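Local coordinates for protein colicin-B (Escherichia coli, PDB 1RH1) that kills Escherichia coli and close relatives as a toxin that forms channels in the cytoplasmic membrane, depolarising it and dissipating cellular energy, at residues D17-W22 with Y259-N264; W94-V99 with N239-E244; A197-D202 with D212-P217. One frame throughout, in Å; residues are numbered along the deposited sequence.

Interaction 1 (D17-W22 with Y259-N264); sequences DTMVVW and YTMSSN
Val20, Val21 and Trp22 pair in parallel with Thr260, Met261 and Ser262, the two short strand axes coming within 4.2 Å at an angle of 40°. The backbone bonds use alternate residues of each strand, as parallel pairing requires: Val20 N donates to Tyr259 O at 2.7 Å, and Trp22 N to Met261 O at 2.9 Å. The second donor stands well above the carbonyl plane, whereas the first is tilted only slightly. Between them, Met261 N reaches back to Val20 O, an atom placed with less certainty.

The side chains alternate between the two faces. On the face with Val21 and Met261, the valine sets CG2 against the methionine CG at 4.0 Å, the two side chains running roughly at right angles. Just before the strand, Met19 comes in obliquely, its SD 3.7 Å from Met261 CE. The bend at chi3 (91°) carries Met19 CE over to Thr260 O, 3.5 Å away, so one flexible thioether touches both a methyl and the neighbouring backbone. On the other face Val20 CG2 meets Thr260 CG2, and Trp22 CB lies against Thr260 CB. Trp22 has CG anti to the backbone N (chi1 176°); this places CG beside its own carbonyl carbon and brings Ser262 CA to the edge of the indole, in plane; a small serine suits a place beside so broad a ring.

Trp22 also packs on Ser293 and Ala300 of helix 291-340, and Asp17 forms a salt bridge with Arg170. All six residues 17-22 belong to the TonB box, the short motif through which TonB-dependent receptors and colicins engage TonB. Backbone hydrogen bonds and apolar contacts hold residues 20-22 of it as one strand of a two-stranded parallel sheet, so this pairing would probably have to open if TonB were to bind the same backbone groups.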
ATOM      1  N   ASP A  17      -4.648  -5.192   3.083  1.00 45.03           N
ATOM      2  CA  ASP A  17      -5.093  -4.328   1.987  1.00 44.08           C
ATOM      3  C   ASP A  17      -4.754  -2.854   2.251  1.00 38.48           C
ATOM      4  O   ASP A  17      -5.545  -1.923   2.410  1.00 34.82           O
ATOM      5  CB  ASP A  17      -6.615  -4.555   1.702  1.00 44.23           C
ATOM      6  CG  ASP A  17      -7.713  -4.048   2.633  1.00 46.61           C
ATOM      7  OD1 ASP A  17      -8.517  -3.231   2.179  1.00 47.23           O
ATOM      8  OD2 ASP A  17      -7.800  -4.489   3.780  1.00 47.75           O
ATOM      9  N   THR A  18      -3.409  -2.787   2.271  1.00 34.10           N
ATOM     10  CA  THR A  18      -2.502  -1.660   2.499  1.00 30.42           C
ATOM     11  C   THR A  18      -2.413  -1.213   3.965  1.00 29.38           C
ATOM     12  O   THR A  18      -1.934  -0.109   4.248  1.00 29.59           O
ATOM     13  CB  THR A  18      -2.876  -0.392   1.635  1.00 30.42           C
ATOM     14  OG1 THR A  18      -3.636  -0.782   0.489  1.00 28.33           O
ATOM     15  CG2 THR A  18      -1.595   0.335   1.184  1.00 27.55           C
ATOM     16  N   MET A  19      -2.805  -2.030   4.950  1.00 22.54           N
ATOM     17  CA  MET A  19      -2.747  -1.583   6.332  1.00 18.77           C
ATOM     18  C   MET A  19      -1.595  -2.135   7.161  1.00 18.86           C
ATOM     19  O   MET A  19      -1.255  -3.319   7.094  1.00 20.78           O
ATOM     20  CB  MET A  19      -4.074  -1.916   6.996  1.00 16.28           C
ATOM     21  CG  MET A  19      -5.181  -1.004   6.530  1.00 10.86           C
ATOM     22  SD  MET A  19      -6.787  -1.715   6.938  1.00 13.36           S
ATOM     23  CE  MET A  19      -7.065  -1.016   8.538  1.00 17.61           C
ATOM     24  N   VAL A  20      -0.971  -1.248   7.953  1.00 17.15           N
ATOM     25  CA  VAL A  20       0.139  -1.610   8.835  1.00 16.81           C
ATOM     26  C   VAL A  20      -0.430  -2.024  10.189  1.00 15.76           C
ATOM     27  O   VAL A  20      -1.520  -1.581  10.542  1.00 14.82           O
ATOM     28  CB  VAL A  20       1.143  -0.412   9.022  1.00 15.50           C
ATOM     29  CG1 VAL A  20       1.385   0.275   7.677  1.00 18.18           C
ATOM     30  CG2 VAL A  20       0.607   0.655   9.958  1.00 18.89           C
ATOM     31  N   VAL A  21       0.234  -2.872  10.982  1.00 16.87           N
ATOM     32  CA  VAL A  21      -0.323  -3.266  12.270  1.00 15.02           C
ATOM     33  C   VAL A  21      -0.077  -2.306  13.419  1.00 16.83           C
ATOM     34  O   VAL A  21       0.988  -1.716  13.610  1.00 21.25           O
ATOM     35  CB  VAL A  21       0.214  -4.665  12.598  1.00 14.47           C
ATOM     36  CG1 VAL A  21       0.216  -5.030  14.072  1.00 15.70           C
ATOM     37  CG2 VAL A  21      -0.777  -5.630  11.975  1.00 17.02           C
ATOM     38  N   TRP A  22      -1.144  -2.091  14.169  1.00 16.98           N
ATOM     39  CA  TRP A  22      -1.010  -1.358  15.403  1.00 14.41           C
ATOM     40  C   TRP A  22      -1.072  -2.497  16.407  1.00 16.54           C
ATOM     41  O   TRP A  22      -2.083  -3.209  16.462  1.00 15.97           O
ATOM     42  CB  TRP A  22      -2.166  -0.388  15.609  1.00 13.96           C
ATOM     43  CG  TRP A  22      -2.069   0.311  16.947  1.00 12.29           C
ATOM     44  CD1 TRP A  22      -1.079   1.215  17.211  1.00 16.43           C
ATOM     45  CD2 TRP A  22      -2.911   0.127  18.004  1.00 16.96           C
ATOM     46  NE1 TRP A  22      -1.277   1.619  18.438  1.00 17.31           N
ATOM     47  CE2 TRP A  22      -2.357   0.998  18.946  1.00 17.34           C
ATOM     48  CE3 TRP A  22      -4.045  -0.626  18.313  1.00 19.08           C
ATOM     49  CZ2 TRP A  22      -2.930   1.129  20.209  1.00 15.23           C
ATOM     50  CZ3 TRP A  22      -4.617  -0.494  19.577  1.00 18.39           C
ATOM     51  CH2 TRP A  22      -4.061   0.376  20.511  1.00 16.46           C
ATOM     52  N   TYR A 259      -5.305   3.130   8.127  1.00  3.86           N
ATOM     53  CA  TYR A 259      -3.986   2.628   7.812  1.00  7.78           C
ATOM     54  C   TYR A 259      -3.442   1.606   8.812  1.00  8.27           C
ATOM     55  O   TYR A 259      -2.460   0.927   8.489  1.00  9.97           O
ATOM     56  CB  TYR A 259      -3.027   3.783   7.722  1.00  2.00           C
ATOM     57  CG  TYR A 259      -3.233   4.649   6.508  1.00  3.19           C
ATOM     58  CD1 TYR A 259      -2.339   4.529   5.445  1.00  2.00           C
ATOM     59  CD2 TYR A 259      -4.263   5.595   6.478  1.00  3.67           C
ATOM     60  CE1 TYR A 259      -2.454   5.367   4.343  1.00  2.00           C
ATOM     61  CE2 TYR A 259      -4.390   6.441   5.371  1.00  6.16           C
ATOM     62  CZ  TYR A 259      -3.471   6.321   4.318  1.00  6.35           C
ATOM     63  OH  TYR A 259      -3.519   7.213   3.272  1.00  5.80           O
ATOM     64  N   THR A 260      -4.006   1.458  10.022  1.00  7.17           N
ATOM     65  CA  THR A 260      -3.535   0.450  10.974  1.00  8.50           C
ATOM     66  C   THR A 260      -4.581  -0.581  11.399  1.00  8.51           C
ATOM     67  O   THR A 260      -5.714  -0.203  11.689  1.00  8.29           O
ATOM     68  CB  THR A 260      -2.983   1.078  12.287  1.00  5.98           C
ATOM     69  OG1 THR A 260      -3.997   1.968  12.706  1.00 11.35           O
ATOM     70  CG2 THR A 260      -1.694   1.847  12.179  1.00  5.55           C
ATOM     71  N   MET A 261      -4.268  -1.884  11.428  1.00  8.00           N
ATOM     72  CA  MET A 261      -5.192  -2.860  11.985  1.00 13.09           C
ATOM     73  C   MET A 261      -4.726  -3.233  13.371  1.00 13.71           C
ATOM     74  O   MET A 261      -3.572  -3.625  13.545  1.00 13.52           O
ATOM     75  CB  MET A 261      -5.288  -4.147  11.142  1.00 19.48           C
ATOM     76  CG  MET A 261      -4.150  -4.539  10.182  1.00 30.88           C
ATOM     77  SD  MET A 261      -4.559  -5.891   9.029  1.00 38.23           S
ATOM     78  CE  MET A 261      -5.839  -5.099   8.071  1.00 34.46           C
ATOM     79  N   SER A 262      -5.614  -3.053  14.366  1.00 14.78           N
ATOM     80  CA  SER A 262      -5.403  -3.404  15.781  1.00 14.47           C
ATOM     81  C   SER A 262      -5.068  -4.892  15.863  1.00 15.97           C
ATOM     82  O   SER A 262      -5.705  -5.683  15.159  1.00 18.60           O
ATOM     83  CB  SER A 262      -6.688  -3.083  16.565  1.00 15.91           C
ATOM     84  OG  SER A 262      -6.745  -3.558  17.905  1.00 17.42           O
ATOM     85  N   SER A 263      -4.087  -5.339  16.667  1.00 15.15           N
ATOM     86  CA  SER A 263      -3.692  -6.745  16.610  1.00 16.21           C
ATOM     87  C   SER A 263      -4.760  -7.734  17.066  1.00 15.41           C
ATOM     88  O   SER A 263      -4.716  -8.905  16.688  1.00 14.34           O
ATOM     89  CB  SER A 263      -2.436  -6.979  17.446  1.00 15.50           C
ATOM     90  OG  SER A 263      -2.737  -7.094  18.832  1.00 19.46           O
ATOM     91  N   ASN A 264      -5.726  -7.255  17.864  1.00 15.15           N
ATOM     92  CA  ASN A 264      -6.753  -8.116  18.431  1.00 12.10           C
ATOM     93  C   ASN A 264      -8.095  -8.144  17.727  1.00 10.50           C
ATOM     94  O   ASN A 264      -9.035  -8.790  18.187  1.00 11.66           O
ATOM     95  CB  ASN A 264      -6.934  -7.729  19.894  1.00 16.23           C
ATOM     96  CG  ASN A 264      -5.700  -7.998  20.762  1.00 19.31           C
ATOM     97  OD1 ASN A 264      -5.467  -7.269  21.722  1.00 21.61           O
ATOM     98  ND2 ASN A 264      -4.864  -9.007  20.506  1.00 16.22           N
TER

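Interaction 2 (W94-V99 with N239-E244); sequences WGNEKV and NPEIQE
Trp94 lays the far rim of its indole against Ile242 and the backbone of Asn239. Its CZ3 is 3.3 Å from Ile242 CD1, which lies at the ring edge, near its plane, while CH2 comes to 3.5 Å from Asn239 O. The extended first torsion (chi1 179°) sends the six-membered ring across the gap, although the bond leaving the backbone does not itself aim at the other loop. Phe65 also meets this ring, and Ile242 touches Ile68, so aromatic and branched apolar groups suit the spot.

Next to this patch the contact turns polar and centres on Asn96. Its backbone N donates to Pro240 O at 2.9 Å, with an angle of 160° at the hydrogen. The side chain runs alongside the proline ring in the same direction, OD1 3.3 Å from Pro240 CB. From there ND2 gives a second hydrogen bond to Glu241 OE2, also 2.9 Å. That oxygen is met on its anti side, somewhat out of the carboxylate plane, and lies close to the plane of the amide. The bend of Glu241 at chi2 (-51°) folds its carboxylate back to the asparagine.

One asparagine thus grips a carbonyl and a carboxylate at once, tying two irregular loops together at the protein surface by directional bonds beside an apolar patch.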
ATOM      1  N   TRP A  94     -33.400 -10.308  10.409  1.00  8.77           N
ATOM      2  CA  TRP A  94     -34.436  -9.689  11.225  1.00  8.61           C
ATOM      3  C   TRP A  94     -33.926  -8.343  11.751  1.00  7.31           C
ATOM      4  O   TRP A  94     -32.721  -8.147  11.937  1.00  9.07           O
ATOM      5  CB  TRP A  94     -34.789 -10.618  12.385  1.00  8.04           C
ATOM      6  CG  TRP A  94     -35.849 -10.074  13.324  1.00  6.49           C
ATOM      7  CD1 TRP A  94     -37.173 -10.290  13.093  1.00  4.95           C
ATOM      8  CD2 TRP A  94     -35.622  -9.332  14.455  1.00  7.32           C
ATOM      9  NE1 TRP A  94     -37.805  -9.685  14.073  1.00  7.49           N
ATOM     10  CE2 TRP A  94     -36.926  -9.102  14.903  1.00  5.32           C
ATOM     11  CE3 TRP A  94     -34.527  -8.824  15.154  1.00  3.29           C
ATOM     12  CZ2 TRP A  94     -37.151  -8.361  16.059  1.00  5.84           C
ATOM     13  CZ3 TRP A  94     -34.755  -8.085  16.306  1.00  2.32           C
ATOM     14  CH2 TRP A  94     -36.052  -7.854  16.756  1.00  4.31           C
ATOM     15  N   GLY A  95     -34.850  -7.390  11.942  1.00  5.74           N
ATOM     16  CA  GLY A  95     -34.576  -6.114  12.583  1.00  5.27           C
ATOM     17  C   GLY A  95     -33.828  -5.063  11.790  1.00  9.32           C
ATOM     18  O   GLY A  95     -33.356  -5.263  10.667  1.00 10.61           O
ATOM     19  N   ASN A  96     -33.722  -3.909  12.456  1.00  9.51           N
ATOM     20  CA  ASN A  96     -33.120  -2.718  11.865  1.00 10.15           C
ATOM     21  C   ASN A  96     -31.602  -2.729  11.962  1.00 10.54           C
ATOM     22  O   ASN A  96     -31.011  -2.649  13.046  1.00 12.52           O
ATOM     23  CB  ASN A  96     -33.653  -1.463  12.558  1.00  8.63           C
ATOM     24  CG  ASN A  96     -35.151  -1.475  12.868  1.00 13.01           C
ATOM     25  OD1 ASN A  96     -35.993  -2.036  12.157  1.00 14.26           O
ATOM     26  ND2 ASN A  96     -35.508  -0.847  13.986  1.00 11.59           N
ATOM     27  N   GLU A  97     -30.962  -2.887  10.810  1.00  7.99           N
ATOM     28  CA  GLU A  97     -29.517  -2.863  10.770  1.00 12.79           C
ATOM     29  C   GLU A  97     -28.993  -1.650  10.030  1.00 15.52           C
ATOM     30  O   GLU A  97     -29.720  -1.123   9.177  1.00 19.36           O
ATOM     31  CB  GLU A  97     -29.037  -4.151  10.130  1.00 13.59           C
ATOM     32  CG  GLU A  97     -29.773  -4.676   8.905  1.00 16.10           C
ATOM     33  CD  GLU A  97     -29.377  -4.018   7.598  1.00 15.87           C
ATOM     34  OE1 GLU A  97     -28.285  -4.297   7.097  1.00 14.78           O
ATOM     35  OE2 GLU A  97     -30.182  -3.241   7.088  1.00 17.30           O
ATOM     36  N   LYS A  98     -27.769  -1.170  10.325  1.00 13.64           N
ATOM     37  CA  LYS A  98     -27.278   0.049   9.684  1.00 13.33           C
ATOM     38  C   LYS A  98     -26.253  -0.116   8.557  1.00  9.99           C
ATOM     39  O   LYS A  98     -25.863   0.877   7.918  1.00  8.80           O
ATOM     40  CB  LYS A  98     -26.743   0.953  10.811  1.00 14.46           C
ATOM     41  CG  LYS A  98     -26.557   2.459  10.498  1.00 17.81           C
ATOM     42  CD  LYS A  98     -27.817   3.185   9.992  1.00 25.67           C
ATOM     43  CE  LYS A  98     -29.029   3.259  10.943  1.00 29.54           C
ATOM     44  NZ  LYS A  98     -30.217   3.767  10.263  1.00 27.70           N
ATOM     45  N   VAL A  99     -25.863  -1.369   8.240  1.00  6.59           N
ATOM     46  CA  VAL A  99     -24.846  -1.619   7.221  1.00  2.33           C
ATOM     47  C   VAL A  99     -25.342  -1.338   5.830  1.00  2.00           C
ATOM     48  O   VAL A  99     -24.633  -0.746   5.038  1.00  2.65           O
ATOM     49  CB  VAL A  99     -24.351  -3.049   7.237  1.00  2.00           C
ATOM     50  CG1 VAL A  99     -23.106  -3.129   6.379  1.00  2.00           C
ATOM     51  CG2 VAL A  99     -24.012  -3.476   8.646  1.00  2.00           C
ATOM     52  N   ASN A 239     -38.420  -6.174  19.842  1.00 24.66           N
ATOM     53  CA  ASN A 239     -38.077  -4.861  19.273  1.00 20.62           C
ATOM     54  C   ASN A 239     -36.918  -4.715  18.293  1.00 18.69           C
ATOM     55  O   ASN A 239     -35.752  -4.928  18.645  1.00 15.60           O
ATOM     56  CB  ASN A 239     -37.822  -3.836  20.389  1.00 24.45           C
ATOM     57  CG  ASN A 239     -38.065  -2.386  19.945  1.00 30.23           C
ATOM     58  OD1 ASN A 239     -39.157  -1.852  20.160  1.00 33.95           O
ATOM     59  ND2 ASN A 239     -37.112  -1.693  19.313  1.00 29.84           N
ATOM     60  N   PRO A 240     -37.217  -4.274  17.059  1.00 17.03           N
ATOM     61  CA  PRO A 240     -36.277  -4.232  15.954  1.00 15.99           C
ATOM     62  C   PRO A 240     -35.031  -3.404  16.150  1.00 15.13           C
ATOM     63  O   PRO A 240     -34.111  -3.545  15.346  1.00 16.58           O
ATOM     64  CB  PRO A 240     -37.111  -3.762  14.798  1.00 14.28           C
ATOM     65  CG  PRO A 240     -38.176  -2.920  15.428  1.00 15.50           C
ATOM     66  CD  PRO A 240     -38.526  -3.786  16.622  1.00 15.15           C
ATOM     67  N   GLU A 241     -34.965  -2.575  17.203  1.00 16.58           N
ATOM     68  CA  GLU A 241     -33.779  -1.771  17.414  1.00 17.62           C
ATOM     69  C   GLU A 241     -32.482  -2.428  17.845  1.00 21.17           C
ATOM     70  O   GLU A 241     -31.522  -2.362  17.069  1.00 22.85           O
ATOM     71  CB  GLU A 241     -34.052  -0.656  18.405  1.00 17.30           C
ATOM     72  CG  GLU A 241     -34.417   0.621  17.654  1.00 21.64           C
ATOM     73  CD  GLU A 241     -33.424   1.002  16.555  1.00 24.82           C
ATOM     74  OE1 GLU A 241     -32.261   1.271  16.863  1.00 33.73           O
ATOM     75  OE2 GLU A 241     -33.802   1.012  15.384  1.00 25.27           O
ATOM     76  N   ILE A 242     -32.399  -3.093  19.008  1.00 18.55           N
ATOM     77  CA  ILE A 242     -31.172  -3.707  19.530  1.00 13.73           C
ATOM     78  C   ILE A 242     -30.130  -2.579  19.677  1.00 17.32           C
ATOM     79  O   ILE A 242     -29.282  -2.315  18.812  1.00 17.03           O
ATOM     80  CB  ILE A 242     -30.634  -4.859  18.576  1.00  8.37           C
ATOM     81  CG1 ILE A 242     -31.520  -6.063  18.460  1.00  7.87           C
ATOM     82  CG2 ILE A 242     -29.415  -5.466  19.225  1.00 12.73           C
ATOM     83  CD1 ILE A 242     -32.936  -5.842  17.945  1.00 10.94           C
ATOM     84  N   GLN A 243     -30.285  -1.828  20.778  1.00 15.15           N
ATOM     85  CA  GLN A 243     -29.383  -0.730  21.111  1.00 15.41           C
ATOM     86  C   GLN A 243     -28.324  -1.230  22.070  1.00 11.32           C
ATOM     87  O   GLN A 243     -28.661  -1.653  23.172  1.00 12.48           O
ATOM     88  CB  GLN A 243     -30.134   0.410  21.787  1.00 18.32           C
ATOM     89  CG  GLN A 243     -31.339   0.827  20.976  1.00 24.70           C
ATOM     90  CD  GLN A 243     -32.023   2.085  21.483  1.00 28.00           C
ATOM     91  OE1 GLN A 243     -31.529   3.187  21.245  1.00 30.23           O
ATOM     92  NE2 GLN A 243     -33.174   1.966  22.157  1.00 30.17           N
ATOM     93  N   GLU A 244     -27.053  -1.244  21.673  1.00  8.96           N
ATOM     94  CA  GLU A 244     -25.978  -1.656  22.565  1.00  9.49           C
ATOM     95  C   GLU A 244     -25.426  -0.462  23.310  1.00 10.99           C
ATOM     96  O   GLU A 244     -25.544   0.679  22.841  1.00 17.63           O
ATOM     97  CB  GLU A 244     -24.821  -2.290  21.812  1.00 13.45           C
ATOM     98  CG  GLU A 244     -25.059  -3.720  21.346  1.00 20.10           C
ATOM     99  CD  GLU A 244     -25.303  -4.739  22.456  1.00 25.28           C
ATOM    100  OE1 GLU A 244     -26.043  -5.690  22.208  1.00 26.68           O
ATOM    101  OE2 GLU A 244     -24.761  -4.591  23.557  1.00 28.23           O
TER

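Interaction 3 (A197-D202 with D212-P217); sequences AVPVPD and DVYSAP
Val198 and Ser215 form an antiparallel hydrogen-bonded pair, each backbone N donating to the other's O: Val198 N to Ser215 O at 3.0 Å, and Ser215 N to Val198 O at 2.8 Å. Both bonds are nearly straight at the hydrogen, 169° and 162°. A third, from Val200 N to Val213 O, is weak at 3.4 Å. Pro199, which has no N-H to give, falls in the non-hydrogen-bonded pair with Tyr214, a place where its ring costs the ladder nothing.

Around this ladder, Val200 supplies the tightest side-chain contact across the strands. Its CG2 branch, anti to the carbonyl carbon, comes to 3.6 Å from Ser215 CB, and its CB rests 3.9 Å from Val213 CG1. A beta-branched residue therefore covers a small serine and a second valine together. Tyr214 turns to another side: its CB touches Ala197 CB at 3.9 Å, and the ring carbon CD2 approaches Pro199 CB at 4.2 Å, with the carbonyl carbon of Val198 at the ring edge. The small methyl of Ala197 suits its position between Tyr214 CB and the equally small Ala216.

Farther out, both strands are held by neighbours in the mixed sheet. Ala197 makes backbone hydrogen bonds with Arg271 of strand 266-271, and strand 213-216 is bonded on through Tyr214 to Leu227 and through Ala216 to Leu225. Val213 and Ala216 also pack on strand 225-228, while Val200 is hydrogen-bonded through its backbone to Ile210 and also touches its side chain.

The two strands are splayed, their short axes 116° apart, consistent with a curled sheet whose pairing soon runs out. Reciprocal bonds at Val198 and Ser215 fix the register, and largely apolar packing around Val200 and Ala197 surrounds the paired backbones with side chains that need no polar partner.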
ATOM      1  N   ALA A 197     -15.757 -24.266  11.299  1.00 11.35           N
ATOM      2  CA  ALA A 197     -16.644 -24.605  12.389  1.00  8.78           C
ATOM      3  C   ALA A 197     -16.669 -26.125  12.491  1.00  8.23           C
ATOM      4  O   ALA A 197     -16.816 -26.879  11.529  1.00  9.31           O
ATOM      5  CB  ALA A 197     -18.041 -24.097  12.108  1.00  5.99           C
ATOM      6  N   VAL A 198     -16.416 -26.550  13.723  1.00 11.30           N
ATOM      7  CA  VAL A 198     -16.337 -27.941  14.158  1.00  9.16           C
ATOM      8  C   VAL A 198     -17.453 -28.278  15.162  1.00 10.34           C
ATOM      9  O   VAL A 198     -17.705 -27.469  16.054  1.00 11.19           O
ATOM     10  CB  VAL A 198     -14.939 -28.105  14.755  1.00  9.42           C
ATOM     11  CG1 VAL A 198     -14.796 -29.421  15.499  1.00 13.56           C
ATOM     12  CG2 VAL A 198     -13.933 -28.060  13.613  1.00  9.00           C
ATOM     13  N   PRO A 199     -18.153 -29.425  15.124  1.00  8.89           N
ATOM     14  CA  PRO A 199     -19.201 -29.770  16.089  1.00 10.37           C
ATOM     15  C   PRO A 199     -18.666 -29.854  17.519  1.00 10.43           C
ATOM     16  O   PRO A 199     -17.554 -30.335  17.761  1.00 10.45           O
ATOM     17  CB  PRO A 199     -19.749 -31.075  15.540  1.00  7.27           C
ATOM     18  CG  PRO A 199     -18.536 -31.709  14.905  1.00  6.08           C
ATOM     19  CD  PRO A 199     -17.932 -30.521  14.187  1.00  7.38           C
ATOM     20  N   VAL A 200     -19.435 -29.337  18.472  1.00  8.27           N
ATOM     21  CA  VAL A 200     -18.991 -29.330  19.860  1.00  9.08           C
ATOM     22  C   VAL A 200     -19.587 -30.539  20.572  1.00  9.38           C
ATOM     23  O   VAL A 200     -20.795 -30.737  20.495  1.00 10.53           O
ATOM     24  CB  VAL A 200     -19.440 -28.008  20.566  1.00  8.46           C
ATOM     25  CG1 VAL A 200     -19.018 -28.004  22.018  1.00  7.97           C
ATOM     26  CG2 VAL A 200     -18.755 -26.809  19.934  1.00  7.85           C
ATOM     27  N   PRO A 201     -18.792 -31.367  21.255  1.00  6.83           N
ATOM     28  CA  PRO A 201     -19.240 -32.424  22.144  1.00  6.69           C
ATOM     29  C   PRO A 201     -20.047 -32.076  23.366  1.00  6.65           C
ATOM     30  O   PRO A 201     -19.759 -31.128  24.094  1.00  7.40           O
ATOM     31  CB  PRO A 201     -17.999 -33.154  22.538  1.00  4.39           C
ATOM     32  CG  PRO A 201     -16.902 -32.160  22.298  1.00  6.41           C
ATOM     33  CD  PRO A 201     -17.364 -31.479  21.029  1.00  7.38           C
ATOM     34  N   ASP A 202     -21.062 -32.931  23.528  1.00 10.30           N
ATOM     35  CA  ASP A 202     -21.967 -32.931  24.651  1.00  9.60           C
ATOM     36  C   ASP A 202     -21.286 -33.635  25.806  1.00 10.99           C
ATOM     37  O   ASP A 202     -21.171 -34.860  25.810  1.00 16.07           O
ATOM     38  CB  ASP A 202     -23.256 -33.686  24.330  1.00  9.15           C
ATOM     39  CG  ASP A 202     -24.376 -33.431  25.344  1.00 14.98           C
ATOM     40  OD1 ASP A 202     -25.549 -33.525  24.983  1.00 21.17           O
ATOM     41  OD2 ASP A 202     -24.109 -33.118  26.500  1.00 15.70           O
ATOM     42  N   ASP A 212     -26.657 -29.127  16.533  1.00  8.65           N
ATOM     43  CA  ASP A 212     -26.740 -27.790  15.954  1.00  9.31           C
ATOM     44  C   ASP A 212     -25.994 -26.661  16.669  1.00  8.42           C
ATOM     45  O   ASP A 212     -26.451 -25.515  16.753  1.00 12.58           O
ATOM     46  CB  ASP A 212     -28.249 -27.432  15.797  1.00 11.29           C
ATOM     47  CG  ASP A 212     -29.033 -28.117  14.662  1.00 15.43           C
ATOM     48  OD1 ASP A 212     -30.170 -27.728  14.416  1.00 17.23           O
ATOM     49  OD2 ASP A 212     -28.541 -29.033  14.006  1.00 18.41           O
ATOM     50  N   VAL A 213     -24.819 -27.029  17.178  1.00  4.60           N
ATOM     51  CA  VAL A 213     -23.915 -26.178  17.927  1.00  2.31           C
ATOM     52  C   VAL A 213     -22.562 -26.589  17.368  1.00  6.70           C
ATOM     53  O   VAL A 213     -22.208 -27.777  17.315  1.00 10.57           O
ATOM     54  CB  VAL A 213     -24.040 -26.481  19.461  1.00  2.00           C
ATOM     55  CG1 VAL A 213     -22.812 -26.080  20.253  1.00  2.00           C
ATOM     56  CG2 VAL A 213     -25.138 -25.634  20.042  1.00  2.00           C
ATOM     57  N   TYR A 214     -21.823 -25.565  16.926  1.00  6.38           N
ATOM     58  CA  TYR A 214     -20.512 -25.707  16.299  1.00  2.00           C
ATOM     59  C   TYR A 214     -19.576 -24.685  16.910  1.00  3.51           C
ATOM     60  O   TYR A 214     -20.080 -23.688  17.417  1.00  7.03           O
ATOM     61  CB  TYR A 214     -20.605 -25.443  14.785  1.00  6.37           C
ATOM     62  CG  TYR A 214     -21.620 -26.327  14.079  1.00  4.80           C
ATOM     63  CD1 TYR A 214     -22.942 -25.900  13.955  1.00  6.67           C
ATOM     64  CD2 TYR A 214     -21.255 -27.592  13.629  1.00  3.50           C
ATOM     65  CE1 TYR A 214     -23.901 -26.745  13.396  1.00  3.85           C
ATOM     66  CE2 TYR A 214     -22.214 -28.439  13.066  1.00  2.09           C
ATOM     67  CZ  TYR A 214     -23.530 -28.007  12.959  1.00  4.21           C
ATOM     68  OH  TYR A 214     -24.492 -28.846  12.432  1.00 11.87           O
ATOM     69  N   SER A 215     -18.248 -24.868  16.900  1.00  2.00           N
ATOM     70  CA  SER A 215     -17.320 -23.857  17.406  1.00  3.99           C
ATOM     71  C   SER A 215     -16.364 -23.396  16.315  1.00  5.11           C
ATOM     72  O   SER A 215     -15.851 -24.214  15.549  1.00  4.63           O
ATOM     73  CB  SER A 215     -16.462 -24.370  18.575  1.00  3.28           C
ATOM     74  OG  SER A 215     -15.476 -25.336  18.219  1.00  6.52           O
ATOM     75  N   ALA A 216     -16.082 -22.090  16.247  1.00  4.94           N
ATOM     76  CA  ALA A 216     -15.205 -21.557  15.220  1.00  2.00           C
ATOM     77  C   ALA A 216     -14.190 -20.574  15.745  1.00  4.57           C
ATOM     78  O   ALA A 216     -14.531 -19.785  16.628  1.00  8.37           O
ATOM     79  CB  ALA A 216     -15.979 -20.826  14.184  1.00  2.00           C
ATOM     80  N   PRO A 217     -12.945 -20.569  15.245  1.00  4.96           N
ATOM     81  CA  PRO A 217     -11.941 -19.581  15.594  1.00  4.10           C
ATOM     82  C   PRO A 217     -12.098 -18.186  14.985  1.00  5.56           C
ATOM     83  O   PRO A 217     -11.385 -17.763  14.062  1.00  7.54           O
ATOM     84  CB  PRO A 217     -10.660 -20.272  15.222  1.00  2.27           C
ATOM     85  CG  PRO A 217     -11.050 -21.050  14.001  1.00  3.00           C
ATOM     86  CD  PRO A 217     -12.371 -21.634  14.433  1.00  5.96           C
TER

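All three contacts lie in the chain before the long helix 291-340, which leads towards the helical C-terminal pore-forming region. Interaction 1 joins sequence positions 237 residues apart, and both other contacts fall between its segments; interaction 3 in turn lies between those of interaction 2. Their centres are 27 to 30 Å apart, and none touches another. Interaction 3 belongs to the large mixed sheet, interaction 2 ties loops at the surface, and interaction 1 is a separate two-stranded parallel sheet. The TonB box is thus packed on the same N-terminal region that holds the other two contacts, far along the chain from its partner strand.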